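Local coordinates for A putative transcriptional regulator (Rhodococcus sp., PDB 2HKU), which probably binds DNA at cis-regulatory sites and controls transcription as a regulator of the TetR family, at residues T27-T30 / E31-E35; R148-R152 / T153-L157; K166-W169 / S170-G174; E192-A195 / V196-N200; I203-T206 / V207-T210. One frame throughout, in Å; residues are numbered along the deposited sequence.

Contact 1: T27-T30 / E31-E35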
loop_
_atom_site.group_PDB
_atom_site.type_symbol
_atom_site.label_atom_id
_atom_site.label_comp_id
_atom_site.label_asym_id
_atom_site.label_seq_id
_atom_site.Cartn_x
_atom_site.Cartn_y
_atom_site.Cartn_z
ATOM N N THR A 27 7.246 -23.696 6.254
ATOM C CA THR A 27 6.832 -23.283 7.586
ATOM C C THR A 27 7.860 -22.403 8.294
ATOM O O THR A 27 7.492 -21.432 8.888
ATOM C CB THR A 27 6.480 -24.562 8.463
ATOM O OG1 THR A 27 5.346 -25.203 7.844
ATOM C CG2 THR A 27 6.125 -24.207 9.897
ATOM N N ALA A 28 9.142 -22.780 8.269
ATOM C CA ALA A 28 10.136 -22.047 9.002
ATOM C C ALA A 28 10.203 -20.671 8.327
ATOM O O ALA A 28 10.163 -19.648 8.986
ATOM C CB ALA A 28 11.448 -22.737 8.884
ATOM N N ALA A 29 10.274 -20.701 6.996
ATOM C CA ALA A 29 10.317 -19.449 6.179
ATOM C C ALA A 29 9.168 -18.576 6.511
ATOM O O ALA A 29 9.352 -17.374 6.748
ATOM C CB ALA A 29 10.316 -19.758 4.712
ATOM N N THR A 30 7.976 -19.131 6.546
ATOM C CA THR A 30 6.813 -18.371 6.853
ATOM C C THR A 30 6.948 -17.702 8.216
ATOM O O THR A 30 6.723 -16.540 8.346
ATOM C CB THR A 30 5.523 -19.219 6.776
ATOM O OG1 THR A 30 5.328 -19.754 5.496
ATOM C CG2 THR A 30 4.341 -18.455 7.148
ATOM N N GLU A 31 7.314 -18.431 9.243
ATOM C CA GLU A 31 7.381 -17.790 10.571
ATOM C C GLU A 31 8.392 -16.652 10.611
ATOM O O GLU A 31 8.139 -15.605 11.176
ATOM C CB GLU A 31 7.785 -18.805 11.675
ATOM C CG GLU A 31 7.287 -18.238 13.059
ATOM C CD GLU A 31 7.793 -19.006 14.310
ATOM O OE1 GLU A 31 8.441 -20.095 14.131
ATOM O OE2 GLU A 31 7.560 -18.487 15.458
ATOM N N LEU A 32 9.560 -16.930 10.073
ATOM C CA LEU A 32 10.720 -16.023 10.210
ATOM C C LEU A 32 10.534 -14.788 9.371
ATOM O O LEU A 32 10.810 -13.690 9.839
ATOM C CB LEU A 32 12.020 -16.727 9.820
ATOM C CG LEU A 32 12.503 -17.622 10.986
ATOM C CD1 LEU A 32 13.455 -18.637 10.536
ATOM C CD2 LEU A 32 13.156 -16.800 12.129
ATOM N N PHE A 33 10.061 -14.976 8.125
ATOM C CA PHE A 33 9.675 -13.840 7.236
ATOM C C PHE A 33 8.545 -12.964 7.766
ATOM O O PHE A 33 8.567 -11.689 7.627
ATOM C CB PHE A 33 9.296 -14.353 5.801
ATOM C CG PHE A 33 10.494 -14.816 4.967
ATOM C CD1 PHE A 33 11.777 -14.230 5.157
ATOM C CD2 PHE A 33 10.353 -15.809 3.968
ATOM C CE1 PHE A 33 12.863 -14.666 4.388
ATOM C CE2 PHE A 33 11.417 -16.235 3.225
ATOM C CZ PHE A 33 12.663 -15.672 3.407
ATOM N N LEU A 34 7.513 -13.605 8.333
ATOM C CA LEU A 34 6.426 -12.812 8.896
ATOM C C LEU A 34 6.882 -11.913 10.036
ATOM O O LEU A 34 6.387 -10.812 10.202
ATOM C CB LEU A 34 5.255 -13.682 9.377
ATOM C CG LEU A 34 4.259 -14.222 8.334
ATOM C CD1 LEU A 34 3.339 -15.296 9.054
ATOM C CD2 LEU A 34 3.419 -13.142 7.815
ATOM N N GLU A 35 7.846 -12.380 10.790
ATOM C CA GLU A 35 8.338 -11.667 11.947
ATOM C C GLU A 35 9.390 -10.624 11.575
ATOM O O GLU A 35 9.325 -9.475 12.041
ATOM C CB GLU A 35 8.923 -12.691 12.908
ATOM C CG GLU A 35 9.343 -11.999 14.181
ATOM C CD GLU A 35 9.664 -12.934 15.325
ATOM O OE1 GLU A 35 9.703 -14.182 15.115
ATOM O OE2 GLU A 35 9.921 -12.397 16.445
HETATM O O HOH W 1 10.957 -20.766 12.082
#
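Thr27 takes part through its backbone. Its carbonyl oxygen accepts the amide of Glu31, with Glu31 N 3.0 Å from Thr27 O. The hydroxyl of Thr27 turns back to the carbonyl of Asp23 in the preceding turn. Ala28 O receives Leu32 N at 3.0 Å, and the side chain of Leu32 begins beside that oxygen, with Leu32 CB 3.6 Å from Ala28 O. A water gives weak bonds to both Ala28 O and Glu31 OE1, so it loosely links the backbone to the extended glutamate. Ala29 O accepts Phe33 N at 2.9 Å. The methyl of Ala29 also meets the phenyl ring, with Ala29 CB 4.0 Å from Phe33 CE2. The first torsion of Phe33 (chi1 -73°) puts CG beside the backbone nitrogen of Phe33 and anti to its carbonyl carbon, and the ring lies back toward Ala29. Thr30 O accepts Leu34 N at 3.0 Å. Thr30 and Leu34 run side by side and point the same way. Their methyls touch, Thr30 CG2 lying 3.8 Å from Leu34 CD1. With CG2 on that side, Thr30 OG1 lies by its own backbone nitrogen and bonds to Phe26 O. All of this belongs to helix 21-36 in the tetR-type DNA-binding region. Ala28 and Leu32 lean on helix 42-49, at the start of the predicted helix-turn-helix. Ala29 and Thr30 rest on helix 63-87, where Phe67 meets the Phe33 ring edge to face. Leu34 reaches Ser110 and Leu113 of helix 108-120.

Contact 2: R148-R152 / T153-L157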
loop_
_atom_site.group_PDB
_atom_site.type_symbol
_atom_site.label_atom_id
_atom_site.label_comp_id
_atom_site.label_asym_id
_atom_site.label_seq_id
_atom_site.Cartn_x
_atom_site.Cartn_y
_atom_site.Cartn_z
ATOM N N ARG A 148 -20.458 -9.644 -2.782
ATOM C CA ARG A 148 -21.680 -10.447 -2.903
ATOM C C ARG A 148 -22.507 -10.451 -1.607
ATOM O O ARG A 148 -23.720 -10.287 -1.696
ATOM C CB ARG A 148 -21.324 -11.876 -3.272
ATOM C CG ARG A 148 -22.520 -12.751 -3.741
ATOM C CD ARG A 148 -21.877 -14.081 -4.094
ATOM N NE ARG A 148 -22.766 -15.088 -4.651
ATOM C CZ ARG A 148 -22.421 -16.365 -4.815
ATOM N NH1 ARG A 148 -21.207 -16.802 -4.442
ATOM N NH2 ARG A 148 -23.309 -17.205 -5.327
ATOM N N THR A 149 -21.875 -10.720 -0.454
ATOM C CA THR A 149 -22.531 -10.579 0.875
ATOM C C THR A 149 -23.327 -9.207 0.966
ATOM O O THR A 149 -24.535 -9.183 1.247
ATOM C CB THR A 149 -21.547 -10.812 2.028
ATOM O OG1 THR A 149 -21.074 -12.156 1.986
ATOM C CG2 THR A 149 -22.228 -10.645 3.396
ATOM N N LEU A 150 -22.674 -8.105 0.584
ATOM C CA LEU A 150 -23.298 -6.804 0.491
ATOM C C LEU A 150 -24.395 -6.676 -0.544
ATOM O O LEU A 150 -25.431 -6.067 -0.280
ATOM C CB LEU A 150 -22.245 -5.699 0.206
ATOM C CG LEU A 150 -21.124 -5.426 1.212
ATOM C CD1 LEU A 150 -20.309 -4.134 0.745
ATOM C CD2 LEU A 150 -21.638 -5.276 2.628
HETATM N N MSE A 151 -24.149 -7.124 -1.775
HETATM C CA MSE A 151 -25.155 -6.909 -2.807
HETATM C C MSE A 151 -26.461 -7.682 -2.543
HETATM O O MSE A 151 -27.512 -7.218 -2.961
HETATM C CB MSE A 151 -24.661 -7.259 -4.201
HETATM C CG MSE A 151 -23.615 -6.316 -4.742
HETATM SE SE MSE A 151 -22.762 -7.301 -6.235
HETATM C CE MSE A 151 -24.201 -7.063 -7.577
ATOM N N ARG A 152 -26.358 -8.840 -1.891
ATOM C CA ARG A 152 -27.479 -9.766 -1.796
ATOM C C ARG A 152 -28.273 -9.287 -0.610
ATOM O O ARG A 152 -29.485 -9.486 -0.570
ATOM C CB ARG A 152 -27.069 -11.253 -1.661
ATOM C CG ARG A 152 -26.471 -11.692 -0.327
ATOM C CD ARG A 152 -26.503 -13.202 -0.181
ATOM N NE ARG A 152 -25.595 -13.667 0.881
ATOM C CZ ARG A 152 -25.932 -13.866 2.158
ATOM N NH1 ARG A 152 -27.183 -13.627 2.593
ATOM N NH2 ARG A 152 -25.009 -14.294 3.025
ATOM N N THR A 153 -27.595 -8.639 0.350
ATOM C CA THR A 153 -28.311 -8.020 1.476
ATOM C C THR A 153 -28.820 -6.601 1.241
ATOM O O THR A 153 -29.389 -6.035 2.159
ATOM C CB THR A 153 -27.625 -8.183 2.841
ATOM O OG1 THR A 153 -26.400 -7.455 2.869
ATOM C CG2 THR A 153 -27.321 -9.629 3.107
ATOM N N GLY A 154 -28.731 -6.058 0.022
ATOM C CA GLY A 154 -29.277 -4.719 -0.267
ATOM C C GLY A 154 -28.357 -3.569 -0.768
ATOM O O GLY A 154 -28.820 -2.540 -1.356
ATOM N N TRP A 155 -27.044 -3.731 -0.586
ATOM C CA TRP A 155 -26.085 -2.642 -0.919
ATOM C C TRP A 155 -25.964 -2.379 -2.442
ATOM O O TRP A 155 -25.932 -3.323 -3.231
ATOM C CB TRP A 155 -24.746 -2.998 -0.202
ATOM C CG TRP A 155 -23.564 -2.092 -0.367
ATOM C CD1 TRP A 155 -23.198 -1.001 0.429
ATOM C CD2 TRP A 155 -22.517 -2.236 -1.359
ATOM N NE1 TRP A 155 -22.010 -0.475 -0.040
ATOM C CE2 TRP A 155 -21.569 -1.210 -1.117
ATOM C CE3 TRP A 155 -22.309 -3.126 -2.433
ATOM C CZ2 TRP A 155 -20.436 -1.037 -1.928
ATOM C CZ3 TRP A 155 -21.164 -2.969 -3.224
ATOM C CH2 TRP A 155 -20.252 -1.920 -2.971
ATOM N N GLN A 156 -25.970 -1.114 -2.858
ATOM C CA GLN A 156 -25.831 -0.772 -4.234
ATOM C C GLN A 156 -24.348 -0.573 -4.640
ATOM O O GLN A 156 -23.647 0.307 -4.075
ATOM C CB GLN A 156 -26.531 0.551 -4.570
ATOM C CG GLN A 156 -28.068 0.614 -4.374
ATOM C CD GLN A 156 -28.794 -0.455 -5.153
ATOM O OE1 GLN A 156 -29.061 -0.297 -6.372
ATOM N NE2 GLN A 156 -29.098 -1.580 -4.470
ATOM N N LEU A 157 -23.894 -1.356 -5.631
ATOM C CA LEU A 157 -22.652 -1.086 -6.364
ATOM C C LEU A 157 -22.621 0.364 -6.765
ATOM O O LEU A 157 -23.639 0.942 -7.195
ATOM C CB LEU A 157 -22.622 -1.894 -7.650
ATOM C CG LEU A 157 -21.853 -3.198 -7.937
ATOM C CD1 LEU A 157 -21.253 -3.980 -6.761
ATOM C CD2 LEU A 157 -22.702 -4.103 -8.828
#
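Residues 148-152 form the last turn of helix 125-152, and Thr153 is the first residue to leave helical angles. Thr153 N still bonds to Thr149 O, at 3.2 Å. The next amide, Gly154 N, makes a weak bond to Met151 O. Gly154 has a positive phi of 120°, where a side chain would press on the carbonyl oxygen of the residue before. The chain then turns back, and Trp155 N bonds to Leu150 O at 2.9 Å. Thr153 OG1 also donates to Thr149 O, at 3.0 Å. The amide and the hydroxyl come to that oxygen from opposite faces of the carbonyl plane. Thr153 OG1 sits between its own nitrogen and carbonyl carbon (chi1 67°), the crowded position, and from there it reaches back one turn.

Leu150 CD1 lies over one face of the indole, 3.7 Å from the centroid of the Trp155 six-membered ring, a CH-pi contact. Met151 CG comes instead to the edge of this ring, 4.1 Å from Trp155 CE3. Met151 is a selenomethionine. Its chain bends at the third torsion, and its CE lies 3.5 Å from Leu157 CD2. The indole nitrogen is held by Leu201 O, which ties the turn to the end of helix 190-201. Leu150 also packs on Thr96 of helix 92-104. A 6→1 bond from Trp155 N to Leu150 O around a glycine of positive phi, with the weak bond from Gly154 N to Met151 O inside it, is the pattern of a Schellman motif at a helix C-terminus.

Contact 3: K166-W169 / S170-G174. With EDO (1,2-ethanediol), chain D.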
loop_
_atom_site.group_PDB
_atom_site.type_symbol
_atom_site.label_atom_id
_atom_site.label_comp_id
_atom_site.label_asym_id
_atom_site.label_seq_id
_atom_site.Cartn_x
_atom_site.Cartn_y
_atom_site.Cartn_z
ATOM N N LYS A 166 -11.424 -4.341 -6.092
ATOM C CA LYS A 166 -10.124 -3.722 -6.140
ATOM C C LYS A 166 -10.038 -2.494 -5.244
ATOM O O LYS A 166 -8.981 -2.196 -4.742
ATOM C CB LYS A 166 -9.775 -3.324 -7.593
ATOM C CG LYS A 166 -9.552 -4.576 -8.532
ATOM C CD LYS A 166 -9.440 -4.143 -9.983
ATOM C CE LYS A 166 -9.057 -5.394 -10.880
ATOM N NZ LYS A 166 -8.508 -4.751 -12.191
ATOM N N ALA A 167 -11.144 -1.760 -5.100
ATOM C CA ALA A 167 -11.213 -0.620 -4.167
ATOM C C ALA A 167 -11.095 -1.081 -2.755
ATOM O O ALA A 167 -10.422 -0.440 -1.930
ATOM C CB ALA A 167 -12.551 0.154 -4.361
ATOM N N PHE A 168 -11.677 -2.235 -2.462
ATOM C CA PHE A 168 -11.549 -2.838 -1.123
ATOM C C PHE A 168 -10.046 -3.295 -0.898
ATOM O O PHE A 168 -9.399 -2.943 0.076
ATOM C CB PHE A 168 -12.473 -4.053 -0.944
ATOM C CG PHE A 168 -12.252 -4.774 0.455
ATOM C CD1 PHE A 168 -12.822 -4.250 1.610
ATOM C CD2 PHE A 168 -11.454 -5.925 0.560
ATOM C CE1 PHE A 168 -12.608 -4.899 2.887
ATOM C CE2 PHE A 168 -11.203 -6.609 1.757
ATOM C CZ PHE A 168 -11.745 -6.067 2.974
ATOM N N TRP A 169 -9.504 -4.083 -1.808
ATOM C CA TRP A 169 -8.125 -4.533 -1.634
ATOM C C TRP A 169 -7.040 -3.417 -1.591
ATOM O O TRP A 169 -6.095 -3.524 -0.832
ATOM C CB TRP A 169 -7.772 -5.687 -2.614
ATOM C CG TRP A 169 -8.224 -7.031 -1.985
ATOM C CD1 TRP A 169 -9.335 -7.773 -2.322
ATOM C CD2 TRP A 169 -7.612 -7.682 -0.885
ATOM N NE1 TRP A 169 -9.442 -8.862 -1.459
ATOM C CE2 TRP A 169 -8.386 -8.817 -0.577
ATOM C CE3 TRP A 169 -6.483 -7.387 -0.079
ATOM C CZ2 TRP A 169 -8.062 -9.666 0.483
ATOM C CZ3 TRP A 169 -6.153 -8.257 0.959
ATOM C CH2 TRP A 169 -6.890 -9.411 1.181
ATOM N N SER A 170 -7.092 -2.452 -2.503
ATOM C CA SER A 170 -6.051 -1.384 -2.454
ATOM C C SER A 170 -6.113 -0.512 -1.210
ATOM O O SER A 170 -5.082 -0.133 -0.705
ATOM C CB SER A 170 -6.153 -0.498 -3.662
ATOM O OG SER A 170 -7.476 -0.063 -3.771
ATOM N N ALA A 171 -7.326 -0.273 -0.677
ATOM C CA ALA A 171 -7.503 0.313 0.716
ATOM C C ALA A 171 -6.826 -0.550 1.811
ATOM O O ALA A 171 -6.069 -0.059 2.676
ATOM C CB ALA A 171 -9.033 0.505 1.063
ATOM N N ILE A 172 -7.155 -1.854 1.812
ATOM C CA ILE A 172 -6.501 -2.736 2.727
ATOM C C ILE A 172 -4.955 -2.619 2.665
ATOM O O ILE A 172 -4.334 -2.436 3.689
ATOM C CB ILE A 172 -6.998 -4.232 2.608
ATOM C CG1 ILE A 172 -8.506 -4.353 3.019
ATOM C CG2 ILE A 172 -6.073 -5.137 3.381
ATOM C CD1 ILE A 172 -8.799 -4.190 4.555
ATOM N N PHE A 173 -4.365 -2.732 1.466
ATOM C CA PHE A 173 -2.899 -2.582 1.279
ATOM C C PHE A 173 -2.374 -1.263 1.829
ATOM O O PHE A 173 -1.442 -1.241 2.657
ATOM C CB PHE A 173 -2.519 -2.721 -0.217
ATOM C CG PHE A 173 -2.865 -4.079 -0.823
ATOM C CD1 PHE A 173 -2.777 -5.249 -0.070
ATOM C CD2 PHE A 173 -3.260 -4.163 -2.150
ATOM C CE1 PHE A 173 -3.121 -6.511 -0.701
ATOM C CE2 PHE A 173 -3.586 -5.375 -2.794
ATOM C CZ PHE A 173 -3.538 -6.503 -2.092
ATOM N N GLY A 174 -3.023 -0.177 1.446
ATOM C CA GLY A 174 -2.578 1.215 1.881
ATOM C C GLY A 174 -2.787 1.446 3.389
ATOM O O GLY A 174 -1.984 2.131 4.061
HETATM C C1 EDO D . -13.080 -9.719 0.827
HETATM O O1 EDO D . -13.901 -10.924 0.796
HETATM C C2 EDO D . -11.694 -10.275 1.050
HETATM O O2 EDO D . -11.299 -10.767 -0.256
#
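This turn of helix 161-181 lies in the buried core of the C-terminal domain and reaches the second subunit. Phe168 and Ile172 meet one turn apart. Ile172 CG1 stands over one face of the phenyl ring, 3.9 Å from its centroid, in a CH-pi contact. With CG anti to the backbone nitrogen (chi1 175°), the ring of Phe168 is placed where Ile172 can cover it. The other branch, Ile172 CG2, goes to the indole and lies 4.0 Å from Trp169 CZ3. One isoleucine therefore touches two aromatic rings. Trp169 and Phe173 meet obliquely, their planes 39° apart, with Trp169 CE3 3.5 Å from Phe173 CE1. Trp169 O lies over one face of the Phe173 ring and also accepts Phe173 N at 3.0 Å.

In TetR-family regulators this domain is the all-helical part that usually carries the dimer interface and the ligand pocket. Here Lys166 NZ forms a salt bridge with Glu192 of the second subunit, and Phe173 packs on Ile177 of that subunit. Helices 92-104 and 190-201 of the same chain pack on Phe168 and Ile172.

The indole nitrogen donates to a bound 1,2-ethanediol, with Trp169 NE1 2.9 Å from O2 of the diol. The diol, probably from the crystallisation liquor, is also held by Glu83, Ser141 and Leu146. Ser170 OG donates to Lys166 O at 2.8 Å, beside the regular bond from Ser170 N, and the two donors grip one carbonyl.

Contact 4: E192-A195 / V196-N200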
loop_
_atom_site.group_PDB
_atom_site.type_symbol
_atom_site.label_atom_id
_atom_site.label_comp_id
_atom_site.label_asym_id
_atom_site.label_seq_id
_atom_site.Cartn_x
_atom_site.Cartn_y
_atom_site.Cartn_z
ATOM N N GLU A 192 -9.128 3.456 13.615
ATOM C CA GLU A 192 -9.217 4.413 12.569
ATOM C C GLU A 192 -9.160 3.785 11.169
ATOM O O GLU A 192 -9.908 4.219 10.328
ATOM C CB GLU A 192 -8.133 5.449 12.715
ATOM C CG GLU A 192 -8.473 6.394 13.885
ATOM C CD GLU A 192 -7.271 7.237 14.236
ATOM O OE1 GLU A 192 -6.272 6.646 14.673
ATOM O OE2 GLU A 192 -7.311 8.453 13.953
ATOM N N ALA A 193 -8.316 2.782 10.992
ATOM C CA ALA A 193 -8.155 2.067 9.665
ATOM C C ALA A 193 -9.437 1.286 9.354
ATOM O O ALA A 193 -9.920 1.336 8.293
ATOM C CB ALA A 193 -6.996 1.194 9.712
ATOM N N VAL A 194 -10.034 0.591 10.352
ATOM C CA VAL A 194 -11.311 -0.015 10.154
ATOM C C VAL A 194 -12.381 0.966 9.714
ATOM O O VAL A 194 -13.167 0.709 8.762
ATOM C CB VAL A 194 -11.722 -0.850 11.433
ATOM C CG1 VAL A 194 -13.150 -1.254 11.299
ATOM C CG2 VAL A 194 -10.844 -2.085 11.529
ATOM N N ALA A 195 -12.399 2.141 10.356
ATOM C CA ALA A 195 -13.346 3.203 9.994
ATOM C C ALA A 195 -13.155 3.739 8.552
ATOM O O ALA A 195 -14.099 4.155 7.898
ATOM C CB ALA A 195 -13.273 4.359 11.012
ATOM N N VAL A 196 -11.931 3.744 8.039
ATOM C CA VAL A 196 -11.742 4.197 6.605
ATOM C C VAL A 196 -12.498 3.164 5.695
ATOM O O VAL A 196 -13.203 3.556 4.787
ATOM C CB VAL A 196 -10.197 4.294 6.212
ATOM C CG1 VAL A 196 -10.000 4.257 4.732
ATOM C CG2 VAL A 196 -9.466 5.575 6.880
ATOM N N ILE A 197 -12.362 1.863 5.960
ATOM C CA ILE A 197 -13.042 0.850 5.080
ATOM C C ILE A 197 -14.554 1.042 5.184
ATOM O O ILE A 197 -15.220 1.139 4.156
ATOM C CB ILE A 197 -12.674 -0.605 5.388
ATOM C CG1 ILE A 197 -11.174 -0.938 5.164
ATOM C CG2 ILE A 197 -13.575 -1.611 4.571
ATOM C CD1 ILE A 197 -10.702 -0.865 3.691
ATOM N N PHE A 198 -15.080 1.184 6.424
ATOM C CA PHE A 198 -16.509 1.606 6.549
ATOM C C PHE A 198 -16.963 2.862 5.796
ATOM O O PHE A 198 -18.056 2.880 5.198
ATOM C CB PHE A 198 -16.952 1.560 8.016
ATOM C CG PHE A 198 -17.138 0.154 8.508
ATOM C CD1 PHE A 198 -18.315 -0.547 8.186
ATOM C CD2 PHE A 198 -16.162 -0.484 9.228
ATOM C CE1 PHE A 198 -18.523 -1.871 8.598
ATOM C CE2 PHE A 198 -16.330 -1.829 9.659
ATOM C CZ PHE A 198 -17.529 -2.512 9.336
ATOM N N ALA A 199 -16.154 3.932 5.818
ATOM C CA ALA A 199 -16.430 5.097 5.008
ATOM C C ALA A 199 -16.315 4.843 3.536
ATOM O O ALA A 199 -17.063 5.465 2.747
ATOM C CB ALA A 199 -15.515 6.281 5.415
ATOM N N ASN A 200 -15.401 3.947 3.117
ATOM C CA ASN A 200 -15.300 3.607 1.682
ATOM C C ASN A 200 -16.555 2.855 1.183
ATOM O O ASN A 200 -16.954 3.027 0.071
ATOM C CB ASN A 200 -14.075 2.690 1.407
ATOM C CG ASN A 200 -12.727 3.414 1.531
ATOM O OD1 ASN A 200 -11.665 2.768 1.558
ATOM N ND2 ASN A 200 -12.753 4.696 1.604
#
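Apolar contact joins Val194 and Phe198, one turn apart on helix 190-201. The two side chains lie side by side and point the same way. Val194 CG1 comes to the ring at its edge, in the ring plane, 3.6 Å from Phe198 CE2. Valine CG1 is anti to its backbone nitrogen (chi1 170°), on the carbonyl side, and that turns it toward the residue four places on.

Backbone hydrogen bonds carry the rest. Phe198 N bonds to Val194 O at 3.1 Å. Val194 O also lies near the plane of the Phe198 ring, 3.3 Å from Phe198 CD2. Ala199 N reaches Ala195 O at 2.9 Å. Val196 N bonds to Glu192 O at 3.1 Å and weakly to Ala193 O, while Ile197 N to Ala193 O is weak as well.

The charged contacts come from Glu192. It bonds to Ser189 and forms a long, weak ion pair through OE2 with Lys166 of the second subunit. Val196 packs on that same lysine, and Ile197 on helix 161-181. The side-chain contact is thus apolar, the polar atoms bond along the backbone, and the one charged side chain, Glu192, lies at the subunit boundary.

Contact 5: I203-T206 / V207-T210; sequences IPET and VRNT
The bend at the third torsion of Arg208 (chi3 -63°) folds its guanidinium back over the start of helix 205-209. Its first torsion (chi1 -59°) sends CG back toward Ile203. Arg208 NH1 then reaches Ile203 O, which lies at the edge of the guanidinium near its plane. The bond is very short at 2.5 Å and bent to 136°, so its exact length is doubtful. The alpha-carbon of Glu205 lies over one face of the guanidinium. The carboxylate of Glu205 is nearly parallel to the guanidinium, but the charged atoms do not meet, with OE1 4.7 Å from Arg208 NH2.

The side chains of Ile203 and Val207 cross at about a right angle. Ile203 CG2 is 3.7 Å from Val207 CG1. Val207 CG2 touches the proline ring, 3.9 Å from Pro204 CB.

Backbone bonds close the short helix. Arg208 N bonds to Pro204 O at 2.9 Å. Asn209 N is held only weakly, by Glu205 O and Thr206 O. Thr206 O takes two firmer bonds, from Thr210 N at 3.2 Å and from Thr210 OG1 at 2.8 Å. Thr210 is thereby tied back by its amide and its hydroxyl.

Arg208 and Thr210 also make backbone bonds to Gly93 and Val92. Pro204 packs on Trp155, and Val207 on Thr153. This is the last modelled helix, little more than one turn, led in by a proline at its N-cap and bonded to the start of helix 92-104.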
loop_
_atom_site.group_PDB
_atom_site.type_symbol
_atom_site.label_atom_id
_atom_site.label_comp_id
_atom_site.label_asym_id
_atom_site.label_seq_id
_atom_site.Cartn_x
_atom_site.Cartn_y
_atom_site.Cartn_z
ATOM N N ILE A 203 -22.193 1.618 4.042
ATOM C CA ILE A 203 -23.168 0.543 4.029
ATOM C C ILE A 203 -24.338 1.092 4.856
ATOM O O ILE A 203 -24.132 1.363 6.053
ATOM C CB ILE A 203 -22.660 -0.698 4.808
ATOM C CG1 ILE A 203 -21.365 -1.258 4.230
ATOM C CG2 ILE A 203 -23.764 -1.821 4.845
ATOM C CD1 ILE A 203 -20.831 -2.435 5.012
ATOM N N PRO A 204 -25.536 1.249 4.225
ATOM C CA PRO A 204 -26.762 1.657 4.952
ATOM C C PRO A 204 -27.020 0.888 6.220
ATOM O O PRO A 204 -26.786 -0.343 6.302
ATOM C CB PRO A 204 -27.867 1.459 3.922
ATOM C CG PRO A 204 -27.196 1.728 2.555
ATOM C CD PRO A 204 -25.784 1.100 2.763
ATOM N N GLU A 205 -27.513 1.612 7.236
ATOM C CA GLU A 205 -27.725 1.000 8.544
ATOM C C GLU A 205 -28.615 -0.265 8.465
ATOM O O GLU A 205 -28.384 -1.223 9.189
ATOM C CB GLU A 205 -28.275 2.012 9.563
ATOM C CG GLU A 205 -27.891 1.667 10.977
ATOM C CD GLU A 205 -28.630 2.493 12.037
ATOM O OE1 GLU A 205 -28.990 3.669 11.738
ATOM O OE2 GLU A 205 -28.860 1.950 13.169
ATOM N N THR A 206 -29.587 -0.249 7.567
ATOM C CA THR A 206 -30.596 -1.330 7.423
ATOM C C THR A 206 -29.956 -2.634 6.880
ATOM O O THR A 206 -30.111 -3.744 7.476
ATOM C CB THR A 206 -31.848 -0.850 6.618
ATOM O OG1 THR A 206 -31.468 -0.303 5.345
ATOM C CG2 THR A 206 -32.617 0.254 7.415
ATOM N N VAL A 207 -29.167 -2.457 5.808
ATOM C CA VAL A 207 -28.193 -3.474 5.340
ATOM C C VAL A 207 -27.271 -3.985 6.442
ATOM O O VAL A 207 -27.133 -5.176 6.587
ATOM C CB VAL A 207 -27.377 -2.948 4.165
ATOM C CG1 VAL A 207 -26.454 -4.070 3.595
ATOM C CG2 VAL A 207 -28.301 -2.346 3.099
ATOM N N ARG A 208 -26.680 -3.100 7.262
ATOM C CA ARG A 208 -25.756 -3.536 8.321
ATOM C C ARG A 208 -26.421 -4.394 9.357
ATOM O O ARG A 208 -25.782 -5.218 10.015
ATOM C CB ARG A 208 -25.051 -2.358 9.024
ATOM C CG ARG A 208 -24.208 -1.450 8.123
ATOM C CD ARG A 208 -23.125 -0.636 8.913
ATOM N NE ARG A 208 -23.676 0.306 9.906
ATOM C CZ ARG A 208 -24.129 1.540 9.657
ATOM N NH1 ARG A 208 -24.116 2.072 8.435
ATOM N NH2 ARG A 208 -24.601 2.265 10.661
ATOM N N ASN A 209 -27.703 -4.148 9.580
ATOM C CA ASN A 209 -28.447 -4.848 10.666
ATOM C C ASN A 209 -28.996 -6.203 10.266
ATOM O O ASN A 209 -29.255 -7.051 11.131
ATOM C CB ASN A 209 -29.600 -3.983 11.182
ATOM C CG ASN A 209 -29.112 -2.711 11.793
ATOM O OD1 ASN A 209 -28.142 -2.727 12.569
ATOM N ND2 ASN A 209 -29.753 -1.585 11.429
ATOM N N THR A 210 -29.199 -6.401 8.975
ATOM C CA THR A 210 -29.444 -7.756 8.448
ATOM C C THR A 210 -28.520 -8.904 8.957
ATOM O O THR A 210 -27.261 -8.886 8.894
ATOM C CB THR A 210 -29.504 -7.696 6.967
ATOM O OG1 THR A 210 -30.148 -6.457 6.615
ATOM C CG2 THR A 210 -30.253 -8.925 6.404
#

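Contact 1 stands apart in the DNA-binding region. Its centre is about 24 Å from that of contact 3 and about 39 Å from that of contact 5, across the centre of the chain. The other four cluster in the C-terminal part. Contacts 3 and 4 touch, with Ala171 CB 3.4 Å from Ile197 CD1, and both reach the second subunit. Contacts 2 and 5 also touch, their centres about 10 Å apart. There Leu150 CD2 lies 3.8 Å from Ile203 CD1, and Thr153 OG1 lies 3.5 Å from Val207 CG1. Contacts 4 and 5 adjoin in sequence. Bound 1,2-ethanediol molecules lie near contacts 2, 3 and 4.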